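Side-chain contacts in lipoprotein (Streptococcus pneumoniae, PDB 3CX3), which binds zinc and probably delivers it to an ABC transporter as the extracellular, lipid-anchored solute-binding component of a metal-uptake system: residues Asp124-Lys127 against Ala128-Ala132; Gln155-Ile158 against Lys159-Gln162; Pro212-Leu215 against Thr216-Gln219; Ala241-Leu244 against Val245-Thr248. All coordinates share one frame; numbering follows the deposited sequence.

Contact 1 (Asp124-Lys127 against Ala128-Ala132); sequences DPEK and AGEEA
Ala128 N bonds back to Asp124 O at 2.9 Å, the first of four i-to-i+4 backbone bonds that open helix 125-142, with Asp124 at the N-cap position. Gly129 N to Pro125 O follows at 3.1 Å and is nearly straight, with an angle of 172° at the hydrogen; Glu130 N to Glu126 O continues the ladder. Glu131 N to Lys127 O, at 3.3 Å, is longer and more bent, its donor standing above the carbonyl plane.

Among the side chains, Glu130 lies back over the preceding turn, its CG 3.3 Å from Glu126 O and close to Lys127 CA, and beyond CG the chain runs extended past the Glu126 carbonyl. The lysine does not close on this acid: Lys127 NZ stops 5.0 Å from Glu130 OE2, too far for a salt bridge. Both acidic residues at the start of the turn, Asp124 and Glu126, form salt bridges with Arg193 of helix 188-193, whereas Glu131 reaches His65. Glu126 and Glu130, one turn apart, bring like charges together, a closeness that Arg193 probably eases: their carboxylate planes are 40° apart and OE1 of Glu126 lies 3.9 Å from OE1 of Glu130.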
ATOM      1  N   ASP A 124       4.152  -5.643   3.248  1.00 37.53           N
ATOM      2  CA  ASP A 124       4.867  -6.809   3.675  1.00 38.95           C
ATOM      3  C   ASP A 124       5.707  -7.167   2.488  1.00 40.62           C
ATOM      4  O   ASP A 124       5.166  -7.468   1.426  1.00 41.12           O
ATOM      5  CB  ASP A 124       3.887  -7.918   4.003  1.00 38.52           C
ATOM      6  CG  ASP A 124       4.557  -9.217   4.251  1.00 37.59           C
ATOM      7  OD1 ASP A 124       5.751  -9.350   3.920  1.00 34.73           O
ATOM      8  OD2 ASP A 124       3.880 -10.122   4.775  1.00 39.22           O
ATOM      9  N   PRO A 125       7.037  -7.127   2.649  1.00 42.57           N
ATOM     10  CA  PRO A 125       7.957  -7.331   1.526  1.00 43.90           C
ATOM     11  C   PRO A 125       7.624  -8.568   0.663  1.00 44.70           C
ATOM     12  O   PRO A 125       7.520  -8.443  -0.556  1.00 45.26           O
ATOM     13  CB  PRO A 125       9.314  -7.461   2.225  1.00 44.43           C
ATOM     14  CG  PRO A 125       9.173  -6.605   3.441  1.00 43.35           C
ATOM     15  CD  PRO A 125       7.764  -6.893   3.910  1.00 42.56           C
ATOM     16  N   GLU A 126       7.424  -9.726   1.283  1.00 44.96           N
ATOM     17  CA  GLU A 126       6.944 -10.924   0.571  1.00 45.75           C
ATOM     18  C   GLU A 126       5.709 -10.712  -0.311  1.00 44.86           C
ATOM     19  O   GLU A 126       5.646 -11.222  -1.439  1.00 44.02           O
ATOM     20  CB  GLU A 126       6.606 -12.039   1.562  1.00 46.64           C
ATOM     21  CG  GLU A 126       7.777 -12.884   2.004  1.00 51.28           C
ATOM     22  CD  GLU A 126       7.431 -14.354   2.014  1.00 56.63           C
ATOM     23  OE1 GLU A 126       6.892 -14.841   0.990  1.00 57.45           O
ATOM     24  OE2 GLU A 126       7.698 -15.014   3.043  1.00 58.22           O
ATOM     25  N   LYS A 127       4.733  -9.975   0.232  1.00 44.12           N
ATOM     26  CA  LYS A 127       3.434  -9.798  -0.393  1.00 43.27           C
ATOM     27  C   LYS A 127       3.466  -8.731  -1.462  1.00 43.77           C
ATOM     28  O   LYS A 127       2.685  -8.783  -2.420  1.00 44.31           O
ATOM     29  CB  LYS A 127       2.350  -9.513   0.642  1.00 43.02           C
ATOM     30  CG  LYS A 127       2.088 -10.725   1.556  1.00 42.79           C
ATOM     31  CD  LYS A 127       0.984 -10.450   2.549  1.00 40.93           C
ATOM     32  CE  LYS A 127       0.783 -11.594   3.514  1.00 39.64           C
ATOM     33  NZ  LYS A 127       0.126 -12.757   2.854  1.00 39.27           N
ATOM     34  N   ALA A 128       4.355  -7.757  -1.327  1.00 43.55           N
ATOM     35  CA  ALA A 128       4.574  -6.884  -2.446  1.00 44.18           C
ATOM     36  C   ALA A 128       5.073  -7.818  -3.558  1.00 45.05           C
ATOM     37  O   ALA A 128       4.531  -7.825  -4.659  1.00 45.41           O
ATOM     38  CB  ALA A 128       5.585  -5.812  -2.108  1.00 43.68           C
ATOM     39  N   GLY A 129       6.065  -8.647  -3.240  1.00 45.71           N
ATOM     40  CA  GLY A 129       6.601  -9.630  -4.181  1.00 46.63           C
ATOM     41  C   GLY A 129       5.565 -10.419  -4.950  1.00 46.72           C
ATOM     42  O   GLY A 129       5.552 -10.389  -6.184  1.00 46.68           O
ATOM     43  N   GLU A 130       4.681 -11.112  -4.231  1.00 46.61           N
ATOM     44  CA  GLU A 130       3.639 -11.894  -4.905  1.00 46.64           C
ATOM     45  C   GLU A 130       2.721 -11.078  -5.827  1.00 46.08           C
ATOM     46  O   GLU A 130       2.201 -11.610  -6.823  1.00 46.20           O
ATOM     47  CB  GLU A 130       2.832 -12.811  -3.965  1.00 46.65           C
ATOM     48  CG  GLU A 130       2.711 -12.425  -2.509  1.00 47.09           C
ATOM     49  CD  GLU A 130       2.555 -13.676  -1.609  1.00 48.51           C
ATOM     50  OE1 GLU A 130       3.503 -13.991  -0.834  1.00 45.99           O
ATOM     51  OE2 GLU A 130       1.499 -14.354  -1.717  1.00 46.72           O
ATOM     52  N   GLU A 131       2.563  -9.792  -5.514  1.00 44.78           N
ATOM     53  CA  GLU A 131       1.660  -8.934  -6.263  1.00 43.65           C
ATOM     54  C   GLU A 131       2.307  -8.442  -7.538  1.00 42.91           C
ATOM     55  O   GLU A 131       1.616  -8.227  -8.537  1.00 42.52           O
ATOM     56  CB  GLU A 131       1.190  -7.757  -5.410  1.00 43.54           C
ATOM     57  CG  GLU A 131      -0.129  -7.204  -5.886  1.00 44.13           C
ATOM     58  CD  GLU A 131      -0.586  -6.016  -5.099  1.00 47.13           C
ATOM     59  OE1 GLU A 131      -0.260  -5.929  -3.898  1.00 48.74           O
ATOM     60  OE2 GLU A 131      -1.284  -5.160  -5.677  1.00 48.52           O
ATOM     61  N   ALA A 132       3.631  -8.267  -7.488  1.00 42.79           N
ATOM     62  CA  ALA A 132       4.485  -8.017  -8.664  1.00 42.33           C
ATOM     63  C   ALA A 132       4.339  -9.112  -9.712  1.00 42.47           C
ATOM     64  O   ALA A 132       4.166  -8.822 -10.895  1.00 41.88           O
ATOM     65  CB  ALA A 132       5.930  -7.929  -8.229  1.00 42.31           C
TER

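Contact 2 (Gln155-Ile158 against Lys159-Gln162)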
ATOM      1  N   GLN A 155      10.898 -10.637 -11.365  1.00 54.32           N
ATOM      2  CA  GLN A 155      11.817 -11.601 -10.769  1.00 55.02           C
ATOM      3  C   GLN A 155      12.895 -10.980  -9.903  1.00 54.44           C
ATOM      4  O   GLN A 155      13.211 -11.483  -8.808  1.00 54.04           O
ATOM      5  CB  GLN A 155      12.465 -12.444 -11.861  1.00 55.65           C
ATOM      6  CG  GLN A 155      12.569 -13.897 -11.474  1.00 59.46           C
ATOM      7  CD  GLN A 155      11.399 -14.323 -10.609  1.00 64.12           C
ATOM      8  OE1 GLN A 155      11.563 -14.584  -9.414  1.00 66.21           O
ATOM      9  NE2 GLN A 155      10.199 -14.350 -11.196  1.00 64.76           N
ATOM     10  N   ALA A 156      13.475  -9.898 -10.416  1.00 53.57           N
ATOM     11  CA  ALA A 156      14.409  -9.100  -9.651  1.00 52.33           C
ATOM     12  C   ALA A 156      13.663  -8.557  -8.453  1.00 51.31           C
ATOM     13  O   ALA A 156      14.161  -8.615  -7.328  1.00 51.90           O
ATOM     14  CB  ALA A 156      14.949  -7.947 -10.490  1.00 52.64           C
ATOM     15  N   PHE A 157      12.457  -8.043  -8.694  1.00 49.11           N
ATOM     16  CA  PHE A 157      11.722  -7.345  -7.659  1.00 47.26           C
ATOM     17  C   PHE A 157      11.566  -8.304  -6.483  1.00 47.36           C
ATOM     18  O   PHE A 157      12.084  -8.043  -5.390  1.00 46.73           O
ATOM     19  CB  PHE A 157      10.385  -6.835  -8.207  1.00 46.41           C
ATOM     20  CG  PHE A 157       9.576  -6.016  -7.232  1.00 44.13           C
ATOM     21  CD1 PHE A 157       9.663  -4.618  -7.231  1.00 43.38           C
ATOM     22  CD2 PHE A 157       8.702  -6.632  -6.345  1.00 41.81           C
ATOM     23  CE1 PHE A 157       8.900  -3.854  -6.356  1.00 43.09           C
ATOM     24  CE2 PHE A 157       7.931  -5.888  -5.453  1.00 41.57           C
ATOM     25  CZ  PHE A 157       8.019  -4.496  -5.457  1.00 43.77           C
ATOM     26  N   ILE A 158      10.920  -9.440  -6.728  1.00 47.98           N
ATOM     27  CA  ILE A 158      10.689 -10.415  -5.663  1.00 49.53           C
ATOM     28  C   ILE A 158      11.984 -10.780  -4.954  1.00 50.64           C
ATOM     29  O   ILE A 158      11.972 -11.013  -3.758  1.00 50.85           O
ATOM     30  CB  ILE A 158       9.842 -11.682  -6.109  1.00 49.01           C
ATOM     31  CG1 ILE A 158      10.700 -12.937  -6.304  1.00 50.26           C
ATOM     32  CG2 ILE A 158       8.955 -11.390  -7.329  1.00 48.78           C
ATOM     33  CD1 ILE A 158      10.648 -13.920  -5.121  1.00 50.46           C
ATOM     34  N   LYS A 159      13.094 -10.786  -5.692  1.00 53.47           N
ATOM     35  CA  LYS A 159      14.418 -11.128  -5.151  1.00 55.88           C
ATOM     36  C   LYS A 159      14.938 -10.085  -4.170  1.00 56.76           C
ATOM     37  O   LYS A 159      15.454 -10.428  -3.105  1.00 57.15           O
ATOM     38  CB  LYS A 159      15.422 -11.298  -6.288  1.00 56.44           C
ATOM     39  CG  LYS A 159      16.874 -11.478  -5.852  1.00 59.01           C
ATOM     40  CD  LYS A 159      17.834 -10.789  -6.825  1.00 63.54           C
ATOM     41  CE  LYS A 159      17.430  -9.329  -7.100  1.00 65.56           C
ATOM     42  NZ  LYS A 159      18.627  -8.444  -7.125  1.00 67.43           N
ATOM     43  N   LYS A 160      14.816  -8.811  -4.530  1.00 57.44           N
ATOM     44  CA  LYS A 160      15.283  -7.738  -3.655  1.00 57.91           C
ATOM     45  C   LYS A 160      14.251  -7.450  -2.568  1.00 57.39           C
ATOM     46  O   LYS A 160      14.514  -6.689  -1.640  1.00 57.63           O
ATOM     47  CB  LYS A 160      15.685  -6.471  -4.440  1.00 58.36           C
ATOM     48  CG  LYS A 160      14.694  -6.003  -5.511  1.00 60.79           C
ATOM     49  CD  LYS A 160      15.298  -4.926  -6.410  1.00 63.42           C
ATOM     50  CE  LYS A 160      14.619  -4.876  -7.793  1.00 64.81           C
ATOM     51  NZ  LYS A 160      13.197  -4.402  -7.784  1.00 66.06           N
ATOM     52  N   ALA A 161      13.085  -8.075  -2.684  1.00 56.57           N
ATOM     53  CA  ALA A 161      12.095  -8.058  -1.615  1.00 56.26           C
ATOM     54  C   ALA A 161      12.419  -9.118  -0.570  1.00 56.59           C
ATOM     55  O   ALA A 161      12.414  -8.826   0.626  1.00 56.34           O
ATOM     56  CB  ALA A 161      10.676  -8.251  -2.168  1.00 55.95           C
ATOM     57  N   GLN A 162      12.700 -10.345  -1.012  1.00 57.84           N
ATOM     58  CA  GLN A 162      13.079 -11.408  -0.076  1.00 59.74           C
ATOM     59  C   GLN A 162      14.337 -11.031   0.691  1.00 59.63           C
ATOM     60  O   GLN A 162      14.515 -11.468   1.821  1.00 59.79           O
ATOM     61  CB  GLN A 162      13.216 -12.783  -0.766  1.00 60.41           C
ATOM     62  CG  GLN A 162      13.179 -14.031   0.208  1.00 64.65           C
ATOM     63  CD  GLN A 162      12.110 -15.121  -0.154  1.00 69.16           C
ATOM     64  OE1 GLN A 162      11.795 -15.998   0.664  1.00 68.97           O
ATOM     65  NE2 GLN A 162      11.554 -15.047  -1.369  1.00 69.78           N
TER
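Ile158, Lys159 and Lys160 carry most of this contact within helix 147-173, where each side chain meets the backbone or side chain of the neighbouring turn. Ile158 and Gln162 run alongside each other in the same direction, and the CD1 methyl of Ile158 comes to 4.0 Å from NE2 of Gln162. Their backbones are joined too, since Gln162 N donates to Ile158 O at 2.9 Å.

Lys159 turns back over the preceding turn. Its CG is anti to the backbone N (chi1 172°), and bends further along the chain carry CE to 3.4 Å from Ala156 O, while CB is even nearer that oxygen. The same carbonyl accepts a bond of 2.9 Å from Lys160 N, with the donor nearly in line with the C=O bond.

Lys160 also folds back, but toward Phe157. With CG set between the backbone N and the carbonyl carbon (chi1 47°), its chain passes the carbonyls of Ala156 and Phe157, then bends at its last torsion. NZ thereby arrives 3.3 Å from Phe157 CA and 3.6 Å from Phe157 CD1, approaching the ring obliquely as the lysine chain crosses the phenylalanine at about a right angle.

Phe157 itself points into the protein, packing on Met23 of helix 18-28, Ala128 and Ala132 of helix 125-142, and Leu269 of helix 268-281; Ala161 also meets Leu269. The result is an amphipathic helix, with Lys159 and Gln162 on its exposed side, Phe157 and Ala161 on its buried side and Lys160 at the border, consistent with the long helix that links the two lobes in cluster A-1 metal-binding proteins.

Contact 3 (Pro212-Leu215 against Thr216-Gln219); sequences PRQL and TEIQ
Glu217 reaches back along the first turn of helix 213-224 to Gln214, just beyond the N-cap position held by Pro212, which follows a cis peptide bond. Glu217 CB lies 3.4 Å from Gln214 O. CG, anti to the carbonyl carbon of Glu217 (chi1 -62°), moves across to Arg213 O, also at 3.4 Å, and CD remains beside that oxygen. At the tip, OE1 settles 3.4 Å from Gln214 CA and somewhat farther from Gln214 CB and CG. The carboxylate therefore meets the aliphatic base of the glutamine, and its plane stands 85° from that of the glutamine amide. Arg213 does not close on this acid, for its NE is 6.3 Å from Glu217 OE2.

Backbone bonds underlie the packing. Glu217 N donates to Arg213 O at 3.1 Å with an angle of 167° at the hydrogen, while Thr216 N is shared between Pro212 O and, weakly, Arg213 O. Ser211 OG accepts from Gln214 N just ahead of the turn, so a hydroxyl satisfies one of the amides at the helix start.

The other flank is apolar: Leu215 and Ile218 both pack against Leu244 of helix 239-245. Next to them Gln219 runs extended beyond CG, its CB and CG each 3.2 Å from Leu215 O, the carbonyl that accepts from Gln219 N at 2.9 Å.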
ATOM      1  N   PRO A 212     -14.550   9.110  21.503  1.00 56.02           N
ATOM      2  CA  PRO A 212     -13.272   8.905  22.206  1.00 56.03           C
ATOM      3  C   PRO A 212     -13.164   7.923  23.386  1.00 55.81           C
ATOM      4  O   PRO A 212     -12.232   8.056  24.184  1.00 55.76           O
ATOM      5  CB  PRO A 212     -13.004  10.303  22.763  1.00 56.24           C
ATOM      6  CG  PRO A 212     -14.392  10.803  23.115  1.00 56.04           C
ATOM      7  CD  PRO A 212     -15.390  10.061  22.258  1.00 55.70           C
ATOM      8  N   ARG A 213     -14.071   6.965  23.520  1.00 55.54           N
ATOM      9  CA  ARG A 213     -13.795   5.813  24.380  1.00 55.43           C
ATOM     10  C   ARG A 213     -12.596   5.023  23.822  1.00 54.96           C
ATOM     11  O   ARG A 213     -11.747   4.557  24.583  1.00 54.75           O
ATOM     12  CB  ARG A 213     -15.027   4.908  24.504  1.00 55.74           C
ATOM     13  CG  ARG A 213     -14.796   3.614  25.299  1.00 57.71           C
ATOM     14  CD  ARG A 213     -16.016   2.695  25.264  1.00 61.00           C
ATOM     15  NE  ARG A 213     -17.160   3.306  25.941  1.00 63.60           N
ATOM     16  CZ  ARG A 213     -18.255   2.657  26.339  1.00 65.21           C
ATOM     17  NH1 ARG A 213     -18.373   1.345  26.140  1.00 64.14           N
ATOM     18  NH2 ARG A 213     -19.237   3.326  26.949  1.00 65.00           N
ATOM     19  N   GLN A 214     -12.537   4.868  22.496  1.00 54.21           N
ATOM     20  CA  GLN A 214     -11.416   4.182  21.850  1.00 53.84           C
ATOM     21  C   GLN A 214     -10.148   4.972  22.104  1.00 53.47           C
ATOM     22  O   GLN A 214      -9.124   4.408  22.462  1.00 53.60           O
ATOM     23  CB  GLN A 214     -11.661   3.997  20.350  1.00 53.84           C
ATOM     24  CG  GLN A 214     -12.896   3.171  20.060  1.00 54.80           C
ATOM     25  CD  GLN A 214     -13.009   2.752  18.611  1.00 55.29           C
ATOM     26  OE1 GLN A 214     -12.251   1.901  18.144  1.00 53.97           O
ATOM     27  NE2 GLN A 214     -13.986   3.327  17.896  1.00 54.88           N
ATOM     28  N   LEU A 215     -10.238   6.284  21.946  1.00 53.29           N
ATOM     29  CA  LEU A 215      -9.159   7.187  22.287  1.00 53.64           C
ATOM     30  C   LEU A 215      -8.603   7.022  23.697  1.00 54.12           C
ATOM     31  O   LEU A 215      -7.399   7.133  23.906  1.00 54.48           O
ATOM     32  CB  LEU A 215      -9.648   8.609  22.112  1.00 53.62           C
ATOM     33  CG  LEU A 215      -9.105   9.230  20.846  1.00 54.25           C
ATOM     34  CD1 LEU A 215     -10.134  10.192  20.273  1.00 55.38           C
ATOM     35  CD2 LEU A 215      -7.811   9.921  21.212  1.00 54.14           C
ATOM     36  N   THR A 216      -9.484   6.779  24.662  1.00 54.74           N
ATOM     37  CA  THR A 216      -9.078   6.577  26.045  1.00 55.54           C
ATOM     38  C   THR A 216      -8.308   5.259  26.200  1.00 56.22           C
ATOM     39  O   THR A 216      -7.268   5.221  26.853  1.00 56.14           O
ATOM     40  CB  THR A 216     -10.302   6.740  27.022  1.00 55.48           C
ATOM     41  OG1 THR A 216     -10.194   7.990  27.707  1.00 55.00           O
ATOM     42  CG2 THR A 216     -10.390   5.621  28.061  1.00 55.46           C
ATOM     43  N   GLU A 217      -8.816   4.197  25.575  1.00 56.87           N
ATOM     44  CA  GLU A 217      -8.136   2.905  25.532  1.00 57.49           C
ATOM     45  C   GLU A 217      -6.762   3.012  24.882  1.00 57.79           C
ATOM     46  O   GLU A 217      -5.760   2.603  25.477  1.00 58.05           O
ATOM     47  CB  GLU A 217      -8.943   1.907  24.729  1.00 57.36           C
ATOM     48  CG  GLU A 217     -10.314   1.595  25.271  1.00 58.98           C
ATOM     49  CD  GLU A 217     -11.140   0.815  24.265  1.00 61.06           C
ATOM     50  OE1 GLU A 217     -10.937   1.012  23.039  1.00 60.66           O
ATOM     51  OE2 GLU A 217     -11.985   0.003  24.703  1.00 62.12           O
ATOM     52  N   ILE A 218      -6.708   3.553  23.661  1.00 58.23           N
ATOM     53  CA  ILE A 218      -5.427   3.662  22.972  1.00 58.30           C
ATOM     54  C   ILE A 218      -4.498   4.503  23.843  1.00 59.13           C
ATOM     55  O   ILE A 218      -3.313   4.210  23.921  1.00 59.34           O
ATOM     56  CB  ILE A 218      -5.488   4.153  21.450  1.00 58.06           C
ATOM     57  CG1 ILE A 218      -4.954   5.578  21.268  1.00 57.83           C
ATOM     58  CG2 ILE A 218      -6.855   3.906  20.760  1.00 57.48           C
ATOM     59  CD1 ILE A 218      -3.451   5.617  20.967  1.00 57.07           C
ATOM     60  N   GLN A 219      -5.049   5.514  24.516  1.00 60.32           N
ATOM     61  CA  GLN A 219      -4.277   6.363  25.431  1.00 61.84           C
ATOM     62  C   GLN A 219      -3.485   5.564  26.452  1.00 62.15           C
ATOM     63  O   GLN A 219      -2.352   5.917  26.771  1.00 62.70           O
ATOM     64  CB  GLN A 219      -5.192   7.321  26.187  1.00 62.03           C
ATOM     65  CG  GLN A 219      -5.242   8.730  25.640  1.00 64.39           C
ATOM     66  CD  GLN A 219      -6.043   9.661  26.542  1.00 67.09           C
ATOM     67  OE1 GLN A 219      -7.143  10.091  26.181  1.00 68.08           O
ATOM     68  NE2 GLN A 219      -5.500   9.964  27.731  1.00 67.14           N
TER

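Contact 4 (Ala241-Leu244 against Val245-Thr248); sequences AETL and VKST
Lys246 follows the stem of Glu242 in the region of helix 239-245 and the loop that comes after it. The lysine starts close to the backbone, its CG 3.2 Å from Glu242 O and its CB 3.5 Å from Thr243 CA. CG is anti to the carbonyl carbon of Lys246 (chi1 -55°), and the chain stays extended until a bend at its last torsion turns NZ over the glutamate stem, 3.6 Å from Glu242 CG. Contact is thus made with the methylenes of Glu242, whose OE1 is 5.6 Å from NZ; the carboxylate is instead bridged to Lys239.

What positions the pair is the Glu242 carbonyl. Lys246 N donates to it at 3.0 Å, in the carbonyl plane and nearly straight at 170°. Leu244 N bonds to the same oxygen at 2.7 Å, closing an inverse gamma turn centred on Thr243, and Val245 N adds a weak bond. Glu242 O therefore gathers several amides of the turn at 242-246. Farther along, Ser247 OG makes a weak hydrogen bond of 3.3 Å to Leu244 O. Thr243 OG1 bonds back to Lys239 O.

Outward from this turn, the buried Leu244 packs on Ile230 of strand 230-232 and on Ile201 in a loop, besides meeting helix 213-224. Val245 touches Ile230 and Leu252 of strand 252-254, so this part of the chain covers the two adjacent parallel strands, while Ser247 and Thr248 in the following loop run beside helix 213-224.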
ATOM      1  N   ALA A 241      -4.178  12.305  16.065  1.00 64.48           N
ATOM      2  CA  ALA A 241      -2.864  11.837  16.516  1.00 65.42           C
ATOM      3  C   ALA A 241      -2.107  12.936  17.260  1.00 66.48           C
ATOM      4  O   ALA A 241      -1.849  12.788  18.441  1.00 66.90           O
ATOM      5  CB  ALA A 241      -2.040  11.310  15.356  1.00 65.23           C
ATOM      6  N   GLU A 242      -1.755  14.032  16.583  1.00 68.15           N
ATOM      7  CA  GLU A 242      -1.154  15.192  17.251  1.00 69.77           C
ATOM      8  C   GLU A 242      -1.646  15.286  18.689  1.00 70.47           C
ATOM      9  O   GLU A 242      -0.857  15.347  19.634  1.00 70.91           O
ATOM     10  CB  GLU A 242      -1.530  16.495  16.536  1.00 70.18           C
ATOM     11  CG  GLU A 242      -0.451  17.130  15.658  1.00 71.31           C
ATOM     12  CD  GLU A 242      -0.585  16.754  14.195  1.00 72.35           C
ATOM     13  OE1 GLU A 242       0.244  15.948  13.726  1.00 72.87           O
ATOM     14  OE2 GLU A 242      -1.511  17.250  13.515  1.00 71.75           O
ATOM     15  N   THR A 243      -2.966  15.274  18.839  1.00 71.10           N
ATOM     16  CA  THR A 243      -3.620  15.462  20.126  1.00 71.83           C
ATOM     17  C   THR A 243      -3.594  14.164  20.961  1.00 72.35           C
ATOM     18  O   THR A 243      -4.605  13.732  21.521  1.00 72.56           O
ATOM     19  CB  THR A 243      -5.054  16.041  19.935  1.00 71.77           C
ATOM     20  OG1 THR A 243      -5.865  15.097  19.232  1.00 72.76           O
ATOM     21  CG2 THR A 243      -5.027  17.357  19.123  1.00 71.52           C
ATOM     22  N   LEU A 244      -2.408  13.564  21.036  1.00 73.28           N
ATOM     23  CA  LEU A 244      -2.183  12.266  21.677  1.00 74.37           C
ATOM     24  C   LEU A 244      -0.787  12.283  22.270  1.00 75.80           C
ATOM     25  O   LEU A 244      -0.497  11.595  23.247  1.00 75.71           O
ATOM     26  CB  LEU A 244      -2.291  11.142  20.651  1.00 73.83           C
ATOM     27  CG  LEU A 244      -2.797   9.781  21.109  1.00 72.91           C
ATOM     28  CD1 LEU A 244      -4.296   9.813  21.144  1.00 71.63           C
ATOM     29  CD2 LEU A 244      -2.316   8.727  20.145  1.00 71.84           C
ATOM     30  N   VAL A 245       0.085  13.051  21.628  1.00 78.06           N
ATOM     31  CA  VAL A 245       1.222  13.627  22.304  1.00 80.20           C
ATOM     32  C   VAL A 245       0.548  14.659  23.189  1.00 81.37           C
ATOM     33  O   VAL A 245       0.711  14.660  24.410  1.00 81.70           O
ATOM     34  CB  VAL A 245       2.153  14.381  21.328  1.00 80.32           C
ATOM     35  CG1 VAL A 245       3.560  14.518  21.908  1.00 80.76           C
ATOM     36  CG2 VAL A 245       2.195  13.701  19.974  1.00 80.40           C
ATOM     37  N   LYS A 246      -0.259  15.504  22.540  1.00 82.53           N
ATOM     38  CA  LYS A 246      -0.999  16.597  23.178  1.00 83.22           C
ATOM     39  C   LYS A 246      -2.098  16.086  24.128  1.00 83.47           C
ATOM     40  O   LYS A 246      -3.189  16.672  24.231  1.00 83.49           O
ATOM     41  CB  LYS A 246      -1.561  17.548  22.106  1.00 83.48           C
ATOM     42  CG  LYS A 246      -0.487  18.090  21.151  1.00 84.71           C
ATOM     43  CD  LYS A 246      -1.053  19.032  20.083  1.00 86.53           C
ATOM     44  CE  LYS A 246       0.071  19.747  19.311  1.00 87.45           C
ATOM     45  NZ  LYS A 246       0.934  18.827  18.487  1.00 87.91           N
ATOM     46  N   SER A 247      -1.785  14.976  24.795  1.00 84.03           N
ATOM     47  CA  SER A 247      -2.552  14.442  25.914  1.00 85.14           C
ATOM     48  C   SER A 247      -1.531  13.778  26.840  1.00 86.49           C
ATOM     49  O   SER A 247      -0.519  14.404  27.180  1.00 86.71           O
ATOM     50  CB  SER A 247      -3.638  13.458  25.447  1.00 84.93           C
ATOM     51  OG  SER A 247      -3.120  12.155  25.216  1.00 84.55           O
ATOM     52  N   THR A 248      -1.776  12.527  27.235  1.00 88.23           N
ATOM     53  CA  THR A 248      -0.809  11.779  28.040  1.00 89.84           C
ATOM     54  C   THR A 248       0.323  11.274  27.131  1.00 90.10           C
ATOM     55  O   THR A 248       0.094  10.934  25.963  1.00 90.25           O
ATOM     56  CB  THR A 248      -1.485  10.626  28.879  1.00 90.12           C
ATOM     57  OG1 THR A 248      -0.702  10.337  30.053  1.00 90.29           O
ATOM     58  CG2 THR A 248      -1.678   9.342  28.051  1.00 90.67           C
TER

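Each contact joins consecutive residues, so none closes a long loop, and the four follow one another along the chain without nesting or crossing. Contact 1 opens helix 125-142 and contact 2 lies on the next helix, 147-173; their centres are 9 Å apart, and the two helices pack where Ala132 CB meets Phe157 CD2 at 3.6 Å. Contact 3 starts helix 213-224 and contact 4 lies on helix 239-245 and the following loop. These meet through Ile218 CD1 and Leu244 CD2, 3.4 Å apart, beside the sheet containing strands 230-232 and 252-254. Some 39 Å separates the centres of contacts 2 and 4, on opposite sides of the chain's centre.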